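Local structure of phosphoribosylformylglycinamidine synthase 2 (Thermus thermophilus, 3VIU) at residues G77-N88 with L172-E183; G442-N450 with E468-A478. The protein belongs to the AIR synthase related (PurM-like) enzymes, carrying two such modules in one chain, and is seen here with bound adenosine-5'-diphosphate and magnesium. All blocks are in the same frame, centred on the assembly; numbering follows the deposited sequence.

Contact 1: residues G77-N88 with L172-E183. With ADP (adenosine-5'-diphosphate), chain B; PO4 (phosphate ion), chain C.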
loop_
_atom_site.group_PDB
_atom_site.type_symbol
_atom_site.label_atom_id
_atom_site.label_comp_id
_atom_site.label_asym_id
_atom_site.label_seq_id
_atom_site.Cartn_x
_atom_site.Cartn_y
_atom_site.Cartn_z
ATOM N N GLY A 77 24.952 3.577 1.149
ATOM C CA GLY A 77 24.598 4.983 1.130
ATOM C C GLY A 77 23.203 5.306 0.637
ATOM O O GLY A 77 22.799 6.468 0.677
ATOM N N TRP A 78 22.464 4.304 0.167
ATOM C CA TRP A 78 21.111 4.555 -0.320
ATOM C C TRP A 78 20.024 4.316 0.715
ATOM O O TRP A 78 20.184 3.522 1.640
ATOM C CB TRP A 78 20.797 3.698 -1.535
ATOM C CG TRP A 78 21.711 3.899 -2.665
ATOM C CD1 TRP A 78 22.847 3.200 -2.928
ATOM C CD2 TRP A 78 21.559 4.841 -3.727
ATOM N NE1 TRP A 78 23.412 3.643 -4.096
ATOM C CE2 TRP A 78 22.641 4.652 -4.608
ATOM C CE3 TRP A 78 20.612 5.829 -4.020
ATOM C CZ2 TRP A 78 22.804 5.412 -5.768
ATOM C CZ3 TRP A 78 20.774 6.587 -5.175
ATOM C CH2 TRP A 78 21.863 6.371 -6.035
ATOM N N ALA A 79 18.909 5.015 0.538
ATOM C CA ALA A 79 17.754 4.895 1.423
ATOM C C ALA A 79 16.517 4.785 0.538
ATOM O O ALA A 79 16.562 5.111 -0.653
ATOM C CB ALA A 79 17.647 6.123 2.325
ATOM N N VAL A 80 15.417 4.316 1.115
ATOM C CA VAL A 80 14.179 4.179 0.369
ATOM C C VAL A 80 13.000 4.728 1.161
ATOM O O VAL A 80 12.785 4.365 2.320
ATOM C CB VAL A 80 13.903 2.701 -0.002
ATOM C CG1 VAL A 80 12.482 2.537 -0.510
ATOM C CG2 VAL A 80 14.874 2.254 -1.072
ATOM N N ALA A 81 12.251 5.621 0.529
ATOM C CA ALA A 81 11.083 6.199 1.158
ATOM C C ALA A 81 9.876 5.522 0.536
ATOM O O ALA A 81 9.883 5.197 -0.651
ATOM C CB ALA A 81 11.030 7.696 0.899
ATOM N N PHE A 82 8.847 5.278 1.333
ATOM C CA PHE A 82 7.642 4.678 0.799
ATOM C C PHE A 82 6.462 4.909 1.716
ATOM O O PHE A 82 6.618 5.258 2.885
ATOM C CB PHE A 82 7.835 3.180 0.521
ATOM C CG PHE A 82 8.109 2.349 1.746
ATOM C CD1 PHE A 82 9.330 2.427 2.405
ATOM C CD2 PHE A 82 7.157 1.455 2.217
ATOM C CE1 PHE A 82 9.597 1.621 3.514
ATOM C CE2 PHE A 82 7.416 0.644 3.324
ATOM C CZ PHE A 82 8.636 0.728 3.971
ATOM N N LYS A 83 5.273 4.721 1.163
ATOM C CA LYS A 83 4.046 4.920 1.907
ATOM C C LYS A 83 2.869 4.514 1.034
ATOM O O LYS A 83 2.988 4.433 -0.193
ATOM C CB LYS A 83 3.914 6.392 2.289
ATOM C CG LYS A 83 2.668 6.723 3.073
ATOM C CD LYS A 83 2.456 8.222 3.086
ATOM C CE LYS A 83 1.100 8.581 3.635
ATOM N NZ LYS A 83 0.838 10.023 3.414
ATOM N N ILE A 84 1.735 4.257 1.673
ATOM C CA ILE A 84 0.531 3.880 0.954
ATOM C C ILE A 84 -0.583 4.824 1.399
ATOM O O ILE A 84 -0.677 5.179 2.575
ATOM C CB ILE A 84 0.165 2.394 1.226
ATOM C CG1 ILE A 84 -0.959 1.949 0.293
ATOM C CG2 ILE A 84 -0.237 2.205 2.677
ATOM C CD1 ILE A 84 -1.272 0.473 0.402
ATOM N N GLU A 85 -1.398 5.253 0.443
ATOM C CA GLU A 85 -2.503 6.183 0.681
ATOM C C GLU A 85 -3.759 5.563 0.104
ATOM O O GLU A 85 -3.699 4.534 -0.551
ATOM C CB GLU A 85 -2.265 7.506 -0.070
ATOM C CG GLU A 85 -1.745 8.708 0.714
ATOM C CD GLU A 85 -1.700 9.973 -0.164
ATOM O OE1 GLU A 85 -1.292 11.053 0.323
ATOM O OE2 GLU A 85 -2.081 9.883 -1.356
ATOM N N SER A 86 -4.891 6.216 0.322
ATOM C CA SER A 86 -6.157 5.746 -0.223
ATOM C C SER A 86 -6.919 6.917 -0.871
ATOM O O SER A 86 -6.729 8.079 -0.498
ATOM C CB SER A 86 -7.015 5.123 0.880
ATOM O OG SER A 86 -7.655 6.118 1.659
ATOM N N HIS A 87 -7.754 6.603 -1.858
ATOM C CA HIS A 87 -8.580 7.598 -2.544
ATOM C C HIS A 87 -9.878 6.879 -2.875
ATOM O O HIS A 87 -10.339 6.872 -4.021
ATOM C CB HIS A 87 -7.908 8.105 -3.833
ATOM C CG HIS A 87 -7.504 9.550 -3.777
ATOM N ND1 HIS A 87 -6.479 10.008 -2.975
ATOM C CD2 HIS A 87 -8.011 10.642 -4.399
ATOM C CE1 HIS A 87 -6.373 11.320 -3.104
ATOM N NE2 HIS A 87 -7.291 11.729 -3.961
ATOM N N ASN A 88 -10.461 6.279 -1.844
ATOM C CA ASN A 88 -11.682 5.509 -1.981
ATOM C C ASN A 88 -12.906 6.274 -2.453
ATOM O O ASN A 88 -13.334 6.108 -3.597
ATOM C CB ASN A 88 -11.995 4.800 -0.665
ATOM C CG ASN A 88 -10.815 3.988 -0.146
ATOM O OD1 ASN A 88 -10.071 3.376 -0.922
ATOM N ND2 ASN A 88 -10.648 3.969 1.171
ATOM N N LEU A 172 -12.331 0.144 -3.110
ATOM C CA LEU A 172 -11.122 0.671 -2.508
ATOM C C LEU A 172 -10.036 0.875 -3.544
ATOM O O LEU A 172 -9.840 0.047 -4.432
ATOM C CB LEU A 172 -10.598 -0.269 -1.420
ATOM C CG LEU A 172 -11.447 -0.543 -0.178
ATOM C CD1 LEU A 172 -10.642 -1.406 0.774
ATOM C CD2 LEU A 172 -11.845 0.759 0.501
ATOM N N VAL A 173 -9.337 1.991 -3.425
ATOM C CA VAL A 173 -8.239 2.295 -4.320
ATOM C C VAL A 173 -7.120 2.903 -3.488
ATOM O O VAL A 173 -7.204 4.056 -3.055
ATOM C CB VAL A 173 -8.652 3.287 -5.420
ATOM C CG1 VAL A 173 -7.481 3.516 -6.364
ATOM C CG2 VAL A 173 -9.866 2.756 -6.172
ATOM N N ASN A 174 -6.089 2.107 -3.237
ATOM C CA ASN A 174 -4.938 2.562 -2.465
ATOM C C ASN A 174 -3.708 2.510 -3.365
ATOM O O ASN A 174 -3.536 1.570 -4.148
ATOM C CB ASN A 174 -4.721 1.661 -1.248
ATOM C CG ASN A 174 -5.716 1.931 -0.126
ATOM O OD1 ASN A 174 -6.909 2.149 -0.368
ATOM N ND2 ASN A 174 -5.229 1.895 1.113
ATOM N N ALA A 175 -2.855 3.520 -3.271
ATOM C CA ALA A 175 -1.653 3.536 -4.089
ATOM C C ALA A 175 -0.417 3.628 -3.210
ATOM O O ALA A 175 -0.332 4.462 -2.307
ATOM C CB ALA A 175 -1.692 4.701 -5.066
HETATM N N MSE A 176 0.543 2.756 -3.476
HETATM C CA MSE A 176 1.778 2.743 -2.721
HETATM C C MSE A 176 2.884 3.265 -3.629
HETATM O O MSE A 176 2.870 3.015 -4.832
HETATM C CB MSE A 176 2.090 1.319 -2.277
HETATM C CG MSE A 176 3.345 1.174 -1.449
HETATM SE SE MSE A 176 3.645 -0.705 -1.040
HETATM C CE MSE A 176 5.442 -0.601 -0.327
ATOM N N CYS A 177 3.833 4.003 -3.060
ATOM C CA CYS A 177 4.931 4.521 -3.851
ATOM C C CYS A 177 6.308 4.302 -3.217
ATOM O O CYS A 177 6.478 4.430 -2.010
ATOM C CB CYS A 177 4.719 6.006 -4.135
ATOM S SG CYS A 177 5.968 6.708 -5.249
ATOM N N LEU A 178 7.284 3.961 -4.054
ATOM C CA LEU A 178 8.658 3.743 -3.616
ATOM C C LEU A 178 9.564 4.800 -4.241
ATOM O O LEU A 178 9.474 5.073 -5.441
ATOM C CB LEU A 178 9.158 2.358 -4.049
ATOM C CG LEU A 178 9.332 1.307 -2.958
ATOM C CD1 LEU A 178 7.975 0.861 -2.462
ATOM C CD2 LEU A 178 10.113 0.133 -3.503
ATOM N N GLY A 179 10.434 5.393 -3.428
ATOM C CA GLY A 179 11.352 6.392 -3.935
ATOM C C GLY A 179 12.729 6.185 -3.339
ATOM O O GLY A 179 12.847 5.744 -2.189
ATOM N N LEU A 180 13.780 6.471 -4.105
ATOM C CA LEU A 180 15.120 6.307 -3.566
ATOM C C LEU A 180 15.848 7.630 -3.492
ATOM O O LEU A 180 15.538 8.579 -4.216
ATOM C CB LEU A 180 15.946 5.282 -4.367
ATOM C CG LEU A 180 16.654 5.567 -5.693
ATOM C CD1 LEU A 180 17.601 6.744 -5.577
ATOM C CD2 LEU A 180 17.444 4.336 -6.092
ATOM N N LEU A 181 16.819 7.684 -2.595
ATOM C CA LEU A 181 17.607 8.881 -2.398
ATOM C C LEU A 181 18.885 8.532 -1.664
ATOM O O LEU A 181 19.046 7.423 -1.145
ATOM C CB LEU A 181 16.819 9.896 -1.570
ATOM C CG LEU A 181 16.499 9.479 -0.131
ATOM C CD1 LEU A 181 16.017 10.692 0.646
ATOM C CD2 LEU A 181 15.449 8.378 -0.112
ATOM N N ARG A 182 19.798 9.491 -1.635
ATOM C CA ARG A 182 21.055 9.332 -0.937
ATOM C C ARG A 182 20.702 9.745 0.479
ATOM O O ARG A 182 20.096 10.792 0.681
ATOM C CB ARG A 182 22.101 10.269 -1.535
ATOM C CG ARG A 182 22.376 10.004 -3.011
ATOM C CD ARG A 182 23.024 8.655 -3.184
ATOM N NE ARG A 182 24.290 8.635 -2.465
ATOM C CZ ARG A 182 25.001 7.543 -2.208
ATOM N NH1 ARG A 182 24.575 6.351 -2.610
ATOM N NH2 ARG A 182 26.143 7.654 -1.542
ATOM N N GLU A 183 21.053 8.912 1.450
ATOM C CA GLU A 183 20.746 9.188 2.848
ATOM C C GLU A 183 21.078 10.637 3.217
ATOM O O GLU A 183 20.280 11.340 3.844
ATOM C CB GLU A 183 21.523 8.217 3.745
ATOM C CG GLU A 183 20.892 7.989 5.107
ATOM C CD GLU A 183 21.572 6.878 5.886
ATOM O OE1 GLU A 183 21.849 5.816 5.286
ATOM O OE2 GLU A 183 21.818 7.062 7.099
HETATM P PB ADP B . -0.942 12.967 3.734
HETATM O O1B ADP B . -2.244 13.641 3.996
HETATM O O2B ADP B . -1.171 11.753 2.702
HETATM O O3B ADP B . 0.127 14.099 3.086
HETATM P PA ADP B . -1.449 12.061 6.257
HETATM O O1A ADP B . -1.701 13.285 7.065
HETATM O O2A ADP B . -2.838 11.600 5.560
HETATM O O3A ADP B . -0.303 12.378 5.124
HETATM O "O5'" ADP B . -0.929 10.816 7.180
HETATM C "C5'" ADP B . -0.711 11.273 8.529
HETATM C "C4'" ADP B . 0.623 10.753 9.140
HETATM O "O4'" ADP B . 0.382 9.613 10.028
HETATM C "C3'" ADP B . 1.656 10.256 8.097
HETATM O "O3'" ADP B . 2.983 10.521 8.572
HETATM C "C2'" ADP B . 1.354 8.762 7.989
HETATM O "O2'" ADP B . 2.479 8.012 7.522
HETATM C "C1'" ADP B . 0.924 8.393 9.411
HETATM N N9 ADP B . -0.078 7.318 9.412
HETATM C C8 ADP B . -1.404 7.443 9.105
HETATM N N7 ADP B . -2.007 6.294 9.209
HETATM C C5 ADP B . -1.115 5.355 9.588
HETATM C C6 ADP B . -1.176 3.963 9.857
HETATM N N6 ADP B . -2.372 3.277 9.743
HETATM N N1 ADP B . -0.044 3.323 10.225
HETATM C C2 ADP B . 1.126 3.970 10.342
HETATM N N3 ADP B . 1.224 5.278 10.098
HETATM C C4 ADP B . 0.145 5.999 9.725
HETATM P P PO4 C . -10.669 8.176 1.429
HETATM O O1 PO4 C . -9.817 7.167 0.764
HETATM O O2 PO4 C . -12.011 8.180 0.803
HETATM O O3 PO4 C . -10.799 7.843 2.866
HETATM O O4 PO4 C . -10.050 9.519 1.287
#
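Trp78 turns CG away from its carbonyl carbon (chi1 -58°), and Arg182, starting from a similar first torsion, bends at chi2 and chi3 to fold over the indole. They close one end of an antiparallel ladder between neighbouring strands, 78-86 and 172-182, in the mixed sheet of a PurM-like N-terminal module. Arg182 CD makes a CH-pi contact 3.7 Å from the centroid of the Trp78 six-membered ring. Arg182 CZ lies 4.6 Å from the centroid of its five-membered ring in a cation-pi pair, although the guanidinium stands 84° to the indole and meets it through NH1.

Further along, backbone bonds alternate with close non-hydrogen-bonded pairs, and the bond from Ala81 N to Gly179 O measures 2.8 Å. One face carries Val80, Phe82, Ile84, Met176 and Leu178; the side chain of selenomethionine Met176 lies beside that of Phe82, its CE 3.7 Å from Phe82 CD2. On the other face Cys177 packs on helix 95-112, while Lys83, extended throughout, delivers NZ to ADP O2B at 2.7 Å and also bonds O3A.

Where the strand gives way to a helix, O1 of a phosphate ion, probably from the crystallisation liquor, accepts from Asn88 N and from Ser86 OG, the latter at 2.6 Å. The Asn88 side chain prolongs the ladder: its ND2 bonds Asn488 OD1, and its OD1 accepts Val173 N at 3.0 Å, in the plane of the amide carbonyl.

Contact 2: residues G442-N450 with E468-A478. With MG (magnesium ion), chain D.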
loop_
_atom_site.group_PDB
_atom_site.type_symbol
_atom_site.label_atom_id
_atom_site.label_comp_id
_atom_site.label_asym_id
_atom_site.label_seq_id
_atom_site.Cartn_x
_atom_site.Cartn_y
_atom_site.Cartn_z
ATOM N N GLY A 442 19.299 -4.364 -4.722
ATOM C CA GLY A 442 17.982 -4.583 -5.278
ATOM C C GLY A 442 16.967 -4.314 -4.185
ATOM O O GLY A 442 17.164 -4.715 -3.035
ATOM N N VAL A 443 15.891 -3.616 -4.536
ATOM C CA VAL A 443 14.832 -3.290 -3.586
ATOM C C VAL A 443 13.587 -4.088 -3.946
ATOM O O VAL A 443 13.113 -4.010 -5.077
ATOM C CB VAL A 443 14.492 -1.798 -3.646
ATOM C CG1 VAL A 443 13.446 -1.462 -2.606
ATOM C CG2 VAL A 443 15.759 -0.974 -3.448
ATOM N N ALA A 444 13.067 -4.859 -2.990
ATOM C CA ALA A 444 11.877 -5.668 -3.220
ATOM C C ALA A 444 10.662 -5.059 -2.520
ATOM O O ALA A 444 10.778 -4.499 -1.430
ATOM C CB ALA A 444 12.106 -7.088 -2.729
ATOM N N ALA A 445 9.497 -5.183 -3.149
ATOM C CA ALA A 445 8.268 -4.626 -2.602
ATOM C C ALA A 445 7.029 -5.437 -2.953
ATOM O O ALA A 445 6.926 -6.021 -4.033
ATOM C CB ALA A 445 8.094 -3.194 -3.096
ATOM N N LYS A 446 6.076 -5.451 -2.032
ATOM C CA LYS A 446 4.837 -6.166 -2.245
ATOM C C LYS A 446 3.769 -5.620 -1.298
ATOM O O LYS A 446 4.081 -5.118 -0.220
ATOM C CB LYS A 446 5.055 -7.659 -1.994
ATOM C CG LYS A 446 4.280 -8.588 -2.929
ATOM C CD LYS A 446 2.809 -8.598 -2.625
ATOM C CE LYS A 446 2.072 -9.537 -3.564
ATOM N NZ LYS A 446 2.220 -9.099 -4.974
ATOM N N VAL A 447 2.513 -5.697 -1.716
ATOM C CA VAL A 447 1.401 -5.246 -0.891
ATOM C C VAL A 447 0.391 -6.388 -0.868
ATOM O O VAL A 447 0.095 -6.963 -1.913
ATOM C CB VAL A 447 0.754 -3.968 -1.472
ATOM C CG1 VAL A 447 0.413 -4.167 -2.934
ATOM C CG2 VAL A 447 -0.495 -3.625 -0.697
ATOM N N ASP A 448 -0.120 -6.739 0.310
ATOM C CA ASP A 448 -1.088 -7.837 0.414
ATOM C C ASP A 448 -2.175 -7.638 1.457
ATOM O O ASP A 448 -2.063 -6.807 2.350
ATOM C CB ASP A 448 -0.406 -9.160 0.801
ATOM C CG ASP A 448 0.449 -9.749 -0.295
ATOM O OD1 ASP A 448 1.686 -9.728 -0.123
ATOM O OD2 ASP A 448 -0.108 -10.249 -1.309
ATOM N N GLN A 449 -3.214 -8.456 1.318
ATOM C CA GLN A 449 -4.347 -8.561 2.231
ATOM C C GLN A 449 -5.389 -9.438 1.556
ATOM O O GLN A 449 -5.616 -9.352 0.343
ATOM C CB GLN A 449 -4.928 -7.202 2.658
ATOM C CG GLN A 449 -6.028 -6.622 1.813
ATOM C CD GLN A 449 -7.391 -7.264 2.024
ATOM O OE1 GLN A 449 -7.881 -7.400 3.152
ATOM N NE2 GLN A 449 -8.023 -7.637 0.924
ATOM N N ASN A 450 -5.973 -10.317 2.364
ATOM C CA ASN A 450 -6.981 -11.263 1.932
ATOM C C ASN A 450 -8.310 -10.875 2.593
ATOM O O ASN A 450 -8.484 -11.033 3.794
ATOM C CB ASN A 450 -6.530 -12.667 2.351
ATOM C CG ASN A 450 -7.500 -13.758 1.924
ATOM O OD1 ASN A 450 -7.075 -14.837 1.502
ATOM N ND2 ASN A 450 -8.802 -13.494 2.045
ATOM N N GLU A 468 2.221 -12.443 4.858
ATOM C CA GLU A 468 2.299 -12.691 3.423
ATOM C C GLU A 468 3.226 -11.703 2.716
ATOM O O GLU A 468 4.104 -12.106 1.956
ATOM C CB GLU A 468 0.908 -12.631 2.784
ATOM C CG GLU A 468 0.903 -13.095 1.323
ATOM C CD GLU A 468 -0.493 -13.168 0.708
ATOM O OE1 GLU A 468 -0.638 -13.776 -0.378
ATOM O OE2 GLU A 468 -1.445 -12.613 1.299
ATOM N N ALA A 469 3.032 -10.412 2.963
ATOM C CA ALA A 469 3.872 -9.403 2.331
ATOM C C ALA A 469 5.351 -9.669 2.640
ATOM O O ALA A 469 6.201 -9.620 1.748
ATOM C CB ALA A 469 3.468 -8.013 2.805
ATOM N N CYS A 470 5.660 -9.959 3.898
ATOM C CA CYS A 470 7.038 -10.242 4.272
ATOM C C CYS A 470 7.527 -11.536 3.621
ATOM O O CYS A 470 8.690 -11.634 3.231
ATOM C CB CYS A 470 7.166 -10.352 5.787
ATOM S SG CYS A 470 6.972 -8.789 6.629
ATOM N N ARG A 471 6.633 -12.520 3.501
ATOM C CA ARG A 471 6.983 -13.795 2.897
ATOM C C ARG A 471 7.324 -13.591 1.424
ATOM O O ARG A 471 8.296 -14.153 0.918
ATOM C CB ARG A 471 5.823 -14.794 3.024
ATOM C CG ARG A 471 6.194 -16.235 2.647
ATOM C CD ARG A 471 4.984 -17.145 2.645
ATOM N NE ARG A 471 4.201 -16.990 3.869
ATOM C CZ ARG A 471 2.916 -16.647 3.898
ATOM N NH1 ARG A 471 2.300 -16.530 5.061
ATOM N NH2 ARG A 471 2.247 -16.422 2.769
ATOM N N ASN A 472 6.525 -12.775 0.744
ATOM C CA ASN A 472 6.746 -12.512 -0.671
ATOM C C ASN A 472 8.085 -11.861 -0.966
ATOM O O ASN A 472 8.712 -12.156 -1.991
ATOM C CB ASN A 472 5.619 -11.659 -1.234
ATOM C CG ASN A 472 4.361 -12.460 -1.464
ATOM O OD1 ASN A 472 4.412 -13.538 -2.056
ATOM N ND2 ASN A 472 3.224 -11.944 -1.000
ATOM N N VAL A 473 8.523 -10.980 -0.070
ATOM C CA VAL A 473 9.804 -10.306 -0.230
ATOM C C VAL A 473 10.919 -11.295 0.103
ATOM O O VAL A 473 11.934 -11.347 -0.582
ATOM C CB VAL A 473 9.894 -9.073 0.690
ATOM C CG1 VAL A 473 11.341 -8.632 0.852
ATOM C CG2 VAL A 473 9.066 -7.946 0.104
ATOM N N SER A 474 10.715 -12.089 1.146
ATOM C CA SER A 474 11.702 -13.084 1.553
ATOM C C SER A 474 11.901 -14.113 0.459
ATOM O O SER A 474 13.003 -14.610 0.251
ATOM C CB SER A 474 11.238 -13.810 2.820
ATOM O OG SER A 474 11.118 -12.902 3.891
ATOM N N VAL A 475 10.810 -14.430 -0.226
ATOM C CA VAL A 475 10.805 -15.412 -1.298
ATOM C C VAL A 475 11.655 -15.029 -2.512
ATOM O O VAL A 475 12.113 -15.910 -3.243
ATOM C CB VAL A 475 9.349 -15.710 -1.720
ATOM C CG1 VAL A 475 9.303 -16.340 -3.091
ATOM C CG2 VAL A 475 8.719 -16.636 -0.698
ATOM N N VAL A 476 11.862 -13.735 -2.757
ATOM C CA VAL A 476 12.710 -13.370 -3.890
ATOM C C VAL A 476 14.132 -13.178 -3.383
ATOM O O VAL A 476 15.036 -12.832 -4.138
ATOM C CB VAL A 476 12.216 -12.091 -4.658
ATOM C CG1 VAL A 476 10.852 -12.368 -5.283
ATOM C CG2 VAL A 476 12.169 -10.873 -3.737
ATOM N N GLY A 477 14.318 -13.412 -2.087
ATOM C CA GLY A 477 15.641 -13.315 -1.493
ATOM C C GLY A 477 15.988 -12.058 -0.729
ATOM O O GLY A 477 17.141 -11.848 -0.374
ATOM N N ALA A 478 15.006 -11.220 -0.454
ATOM C CA ALA A 478 15.291 -9.987 0.264
ATOM C C ALA A 478 14.804 -10.013 1.716
ATOM O O ALA A 478 13.861 -10.728 2.052
ATOM C CB ALA A 478 14.670 -8.814 -0.485
HETATM MG MG MG D . 2.885 -14.967 -3.574
HETATM O O HOH W 1 1.588 -15.128 -1.468
HETATM O O HOH W 2 1.914 -17.251 -4.119
#
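Asn472 lies across Lys446 and Asp448 where helix 458-475 packs on strand 441-448, an antiparallel helix-on-sheet contact in which the axes of 442-448 and 468-475 approach to 7.5 Å. The two elements belong to a beta-alpha-beta crossover in the second PurM-like N-terminal module: the helix leads on to strand 479-488, parallel to 441-448, with strand 538-548 between them.

Asn472 shows how one amide can serve two partners. Its CB rests against the aliphatic part of the lysine chain, 3.8 Å from Lys446 CG; that chain bends at chi2 and chi4 and passes on beside the amide. With CG beside the backbone N (chi1 -76°), the amide is set between strand and metal. ND2 donates to Asp448 OD1 at 2.8 Å; the acid is met on its syn side, with the donor 31° out of the carboxylate plane, whereas the acceptor lies close to the plane of the amide. At the other tip, OD1 binds the magnesium ion at 2.6 Å, and Asp430 and Asp620 contribute to the same site. The hydrogen bond to Asp448 thus helps fix the rotation of a first-shell ligand.

Glu468, one helical turn earlier, stacks its carboxylate on that of Asp448 with the planes 9° apart. Asp448 OD2 is 3.7 Å from Glu468 OE1, an approach of like charges that the magnesium probably eases, since OE1 accepts a hydrogen bond of 2.8 Å from a water bound to the metal.

Apolar packing finishes the contact where the helix ends in a Schellman motif at Gly477. Gly477 N bonds Ser474 O, Ala478 N bonds Val473 O, and the turn brings Val476 and Ala478 in beside Val473, so that all three touch Ala444 CB, which meets Ala478 CB at 3.8 Å.

Strands 78-86 and 441-448 hold equivalent positions in the two modules; contact 1 pairs its strand with a neighbour, contact 2 covers its strand with a helix. The contact centres are 15 Å apart, and the two sheets pack against each other. The join is aliphatic: Leu178 CD2 of contact 1 lies 3.8 Å from Val443 CG1 and 3.9 Å from Ala445 CB of contact 2, on the side of strand 441-448 turned away from its helix. Their ligands differ. Contact 1 faces ADP, whose pocket also draws Asp485 and Gly522 from the second module, whereas contact 2 supplies a magnesium ligand through its helix. The side chain of Ala469, in that helix, is about 14 Å from ADP.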